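Local coordinates for protein 2-Keto-3-deoxy-(6-phospho-)gluconate aldolase (Thermoproteus tenax, PDB 2R91) that belongs to the dihydrodipicolinate synthetase family of aldolases and folds as an eight-stranded TIM barrel, at residues I8-R12 with E254-R259. Sequence-based numbering, arbitrary orientation.
Sequences ITTFR and EAGEPR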
ATOM      1  N   ILE A   8     -21.637  -3.303  19.783  1.00 15.76           N
ATOM      2  CA  ILE A   8     -22.366  -2.433  18.875  1.00 16.67           C
ATOM      3  C   ILE A   8     -23.107  -1.332  19.652  1.00 18.14           C
ATOM      4  O   ILE A   8     -23.549  -1.542  20.773  1.00 18.49           O
ATOM      5  CB  ILE A   8     -23.400  -3.212  18.005  1.00 16.85           C
ATOM      6  CG1 ILE A   8     -24.289  -4.096  18.891  1.00 18.06           C
ATOM      7  CG2 ILE A   8     -22.670  -4.060  16.907  1.00 16.86           C
ATOM      8  CD1 ILE A   8     -25.472  -4.758  18.169  1.00 17.59           C
ATOM      9  N   THR A   9     -23.280  -0.187  19.002  1.00 18.34           N
ATOM     10  CA  THR A   9     -24.072   0.895  19.519  1.00 18.73           C
ATOM     11  C   THR A   9     -25.468   0.783  18.869  1.00 18.48           C
ATOM     12  O   THR A   9     -25.610   0.901  17.659  1.00 18.05           O
ATOM     13  CB  THR A   9     -23.395   2.224  19.173  1.00 18.45           C
ATOM     14  OG1 THR A   9     -22.091   2.275  19.772  1.00 18.85           O
ATOM     15  CG2 THR A   9     -24.248   3.397  19.642  1.00 19.84           C
ATOM     16  N   THR A  10     -26.488   0.545  19.689  1.00 19.75           N
ATOM     17  CA  THR A  10     -27.814   0.159  19.205  1.00 21.95           C
ATOM     18  C   THR A  10     -28.721   1.390  19.024  1.00 24.13           C
ATOM     19  O   THR A  10     -29.326   1.840  20.007  1.00 24.56           O
ATOM     20  CB  THR A  10     -28.499  -0.814  20.190  1.00 22.79           C
ATOM     21  OG1 THR A  10     -28.486  -0.231  21.502  1.00 23.74           O
ATOM     22  CG2 THR A  10     -27.761  -2.192  20.300  1.00 22.82           C
ATOM     23  N   PHE A  11     -28.823   1.922  17.796  1.00 22.89           N
ATOM     24  CA  PHE A  11     -29.760   3.002  17.480  1.00 24.32           C
ATOM     25  C   PHE A  11     -31.165   2.431  17.200  1.00 27.85           C
ATOM     26  O   PHE A  11     -31.317   1.305  16.686  1.00 24.84           O
ATOM     27  CB  PHE A  11     -29.323   3.806  16.238  1.00 23.35           C
ATOM     28  CG  PHE A  11     -28.102   4.642  16.446  1.00 24.99           C
ATOM     29  CD1 PHE A  11     -28.216   5.982  16.840  1.00 25.77           C
ATOM     30  CD2 PHE A  11     -26.840   4.115  16.244  1.00 23.72           C
ATOM     31  CE1 PHE A  11     -27.074   6.757  17.044  1.00 24.99           C
ATOM     32  CE2 PHE A  11     -25.695   4.894  16.412  1.00 24.71           C
ATOM     33  CZ  PHE A  11     -25.821   6.220  16.835  1.00 23.28           C
ATOM     34  N   ARG A  12     -32.187   3.207  17.557  1.00 31.05           N
ATOM     35  CA  ARG A  12     -33.549   2.957  17.100  1.00 36.54           C
ATOM     36  C   ARG A  12     -34.265   4.294  17.027  1.00 38.62           C
ATOM     37  O   ARG A  12     -34.141   5.115  17.942  1.00 38.92           O
ATOM     38  CB  ARG A  12     -34.297   2.005  18.037  1.00 38.74           C
ATOM     39  CG  ARG A  12     -35.797   1.975  17.791  1.00 42.63           C
ATOM     40  CD  ARG A  12     -36.509   1.096  18.816  1.00 46.05           C
ATOM     41  NE  ARG A  12     -36.285  -0.303  18.475  1.00 50.04           N
ATOM     42  CZ  ARG A  12     -36.618  -1.339  19.245  1.00 52.32           C
ATOM     43  NH1 ARG A  12     -37.202  -1.151  20.437  1.00 52.87           N
ATOM     44  NH2 ARG A  12     -36.348  -2.578  18.814  1.00 53.11           N
ATOM     45  N   GLU A 254     -33.849  -8.324  18.984  1.00 30.11           N
ATOM     46  CA  GLU A 254     -33.643  -7.123  18.183  1.00 33.67           C
ATOM     47  C   GLU A 254     -32.360  -6.436  18.608  1.00 30.36           C
ATOM     48  O   GLU A 254     -32.111  -6.237  19.792  1.00 28.36           O
ATOM     49  CB  GLU A 254     -34.819  -6.155  18.319  1.00 36.26           C
ATOM     50  CG  GLU A 254     -36.064  -6.541  17.517  1.00 40.58           C
ATOM     51  CD  GLU A 254     -37.139  -5.434  17.539  1.00 41.96           C
ATOM     52  OE1 GLU A 254     -36.949  -4.423  18.271  1.00 45.24           O
ATOM     53  OE2 GLU A 254     -38.174  -5.567  16.823  1.00 45.42           O
ATOM     54  N   ALA A 255     -31.536  -6.072  17.630  1.00 28.35           N
ATOM     55  CA  ALA A 255     -30.212  -5.529  17.928  1.00 27.10           C
ATOM     56  C   ALA A 255     -30.118  -4.049  17.591  1.00 25.79           C
ATOM     57  O   ALA A 255     -29.042  -3.475  17.690  1.00 24.20           O
ATOM     58  CB  ALA A 255     -29.139  -6.292  17.126  1.00 27.88           C
ATOM     59  N   GLY A 256     -31.217  -3.451  17.131  1.00 24.73           N
ATOM     60  CA  GLY A 256     -31.175  -2.059  16.665  1.00 24.09           C
ATOM     61  C   GLY A 256     -30.422  -1.941  15.346  1.00 25.29           C
ATOM     62  O   GLY A 256     -30.298  -2.926  14.604  1.00 24.00           O
ATOM     63  N   GLU A 257     -29.871  -0.751  15.091  1.00 23.60           N
ATOM     64  CA  GLU A 257     -29.384  -0.341  13.766  1.00 23.94           C
ATOM     65  C   GLU A 257     -28.193   0.561  13.940  1.00 20.46           C
ATOM     66  O   GLU A 257     -28.062   1.219  14.990  1.00 19.94           O
ATOM     67  CB  GLU A 257     -30.433   0.532  13.071  1.00 27.56           C
ATOM     68  CG  GLU A 257     -31.681  -0.146  12.690  1.00 33.19           C
ATOM     69  CD  GLU A 257     -32.541   0.760  11.850  1.00 35.18           C
ATOM     70  OE1 GLU A 257     -32.662   1.968  12.179  1.00 36.37           O
ATOM     71  OE2 GLU A 257     -33.069   0.255  10.831  1.00 39.19           O
ATOM     72  N   PRO A 258     -27.324   0.624  12.914  1.00 20.50           N
ATOM     73  CA  PRO A 258     -26.284   1.661  12.865  1.00 18.80           C
ATOM     74  C   PRO A 258     -26.907   2.958  12.300  1.00 19.58           C
ATOM     75  O   PRO A 258     -28.130   3.070  12.236  1.00 20.15           O
ATOM     76  CB  PRO A 258     -25.240   1.067  11.905  1.00 18.84           C
ATOM     77  CG  PRO A 258     -26.085   0.227  10.944  1.00 18.50           C
ATOM     78  CD  PRO A 258     -27.242  -0.314  11.759  1.00 19.50           C
ATOM     79  N   ARG A 259     -26.090   3.945  11.977  1.00 19.37           N
ATOM     80  CA  ARG A 259     -26.589   5.222  11.447  1.00 18.68           C
ATOM     81  C   ARG A 259     -25.748   5.656  10.245  1.00 18.76           C
ATOM     82  O   ARG A 259     -24.513   5.539  10.261  1.00 16.81           O
ATOM     83  CB  ARG A 259     -26.567   6.300  12.556  1.00 18.64           C
ATOM     84  CG  ARG A 259     -26.935   7.733  12.129  1.00 18.99           C
ATOM     85  CD  ARG A 259     -26.909   8.733  13.324  1.00 19.51           C
ATOM     86  NE  ARG A 259     -25.569   8.880  13.914  1.00 18.59           N
ATOM     87  CZ  ARG A 259     -25.352   9.403  15.121  1.00 20.00           C
ATOM     88  NH1 ARG A 259     -26.396   9.861  15.851  1.00 17.12           N
ATOM     89  NH2 ARG A 259     -24.104   9.488  15.592  1.00 19.25           N
TER
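F11 and E257 form a single antiparallel, hydrogen-bonded bridge between segments 8-12 and 254-259, which run about 90° apart from end to end. F11 N gives its hydrogen to E257 O at 3.0 Å, in the carbonyl plane, while the return bond from E257 N to F11 O, also 3.0 Å, is bent to 129° and weak. G256 leads into this bridge with a positive phi, and its bare CA lies 3.4 Å from F11 O; a CB here would run into that oxygen, so glycine suits the place. The F11 ring turns an edge to E257 O and one face to R259, whose CB stands over the ring centre in a CH-pi contact, 4.2 Å from the centroid. With CG of R259 anti to the backbone N, the bend at chi3 brings the guanidinium, tilted 49° from the ring, to its CE1-CZ corner, where F11 CZ lies 3.6 Å above the guanidinium plane, over its centre. An arginine can thus cover an aromatic with its stem and still send NH1 to E52 and NH2 to the carbonyl of A47. On the other flank, I8 CD1 meets A255 CB at 4.1 Å, and T10 CG2 packs against A255 O, a buried carbonyl without a polar partner. At the exposed end, R12 NH2 and E254 OE1 suggest a salt bridge, but are modelled too close for its geometry to be trusted. Polar backbone and apolar ring together fasten the loop after helix 239-251 to the segment following the first barrel strand, while the salt bridge to E52 probably balances the charge of R259.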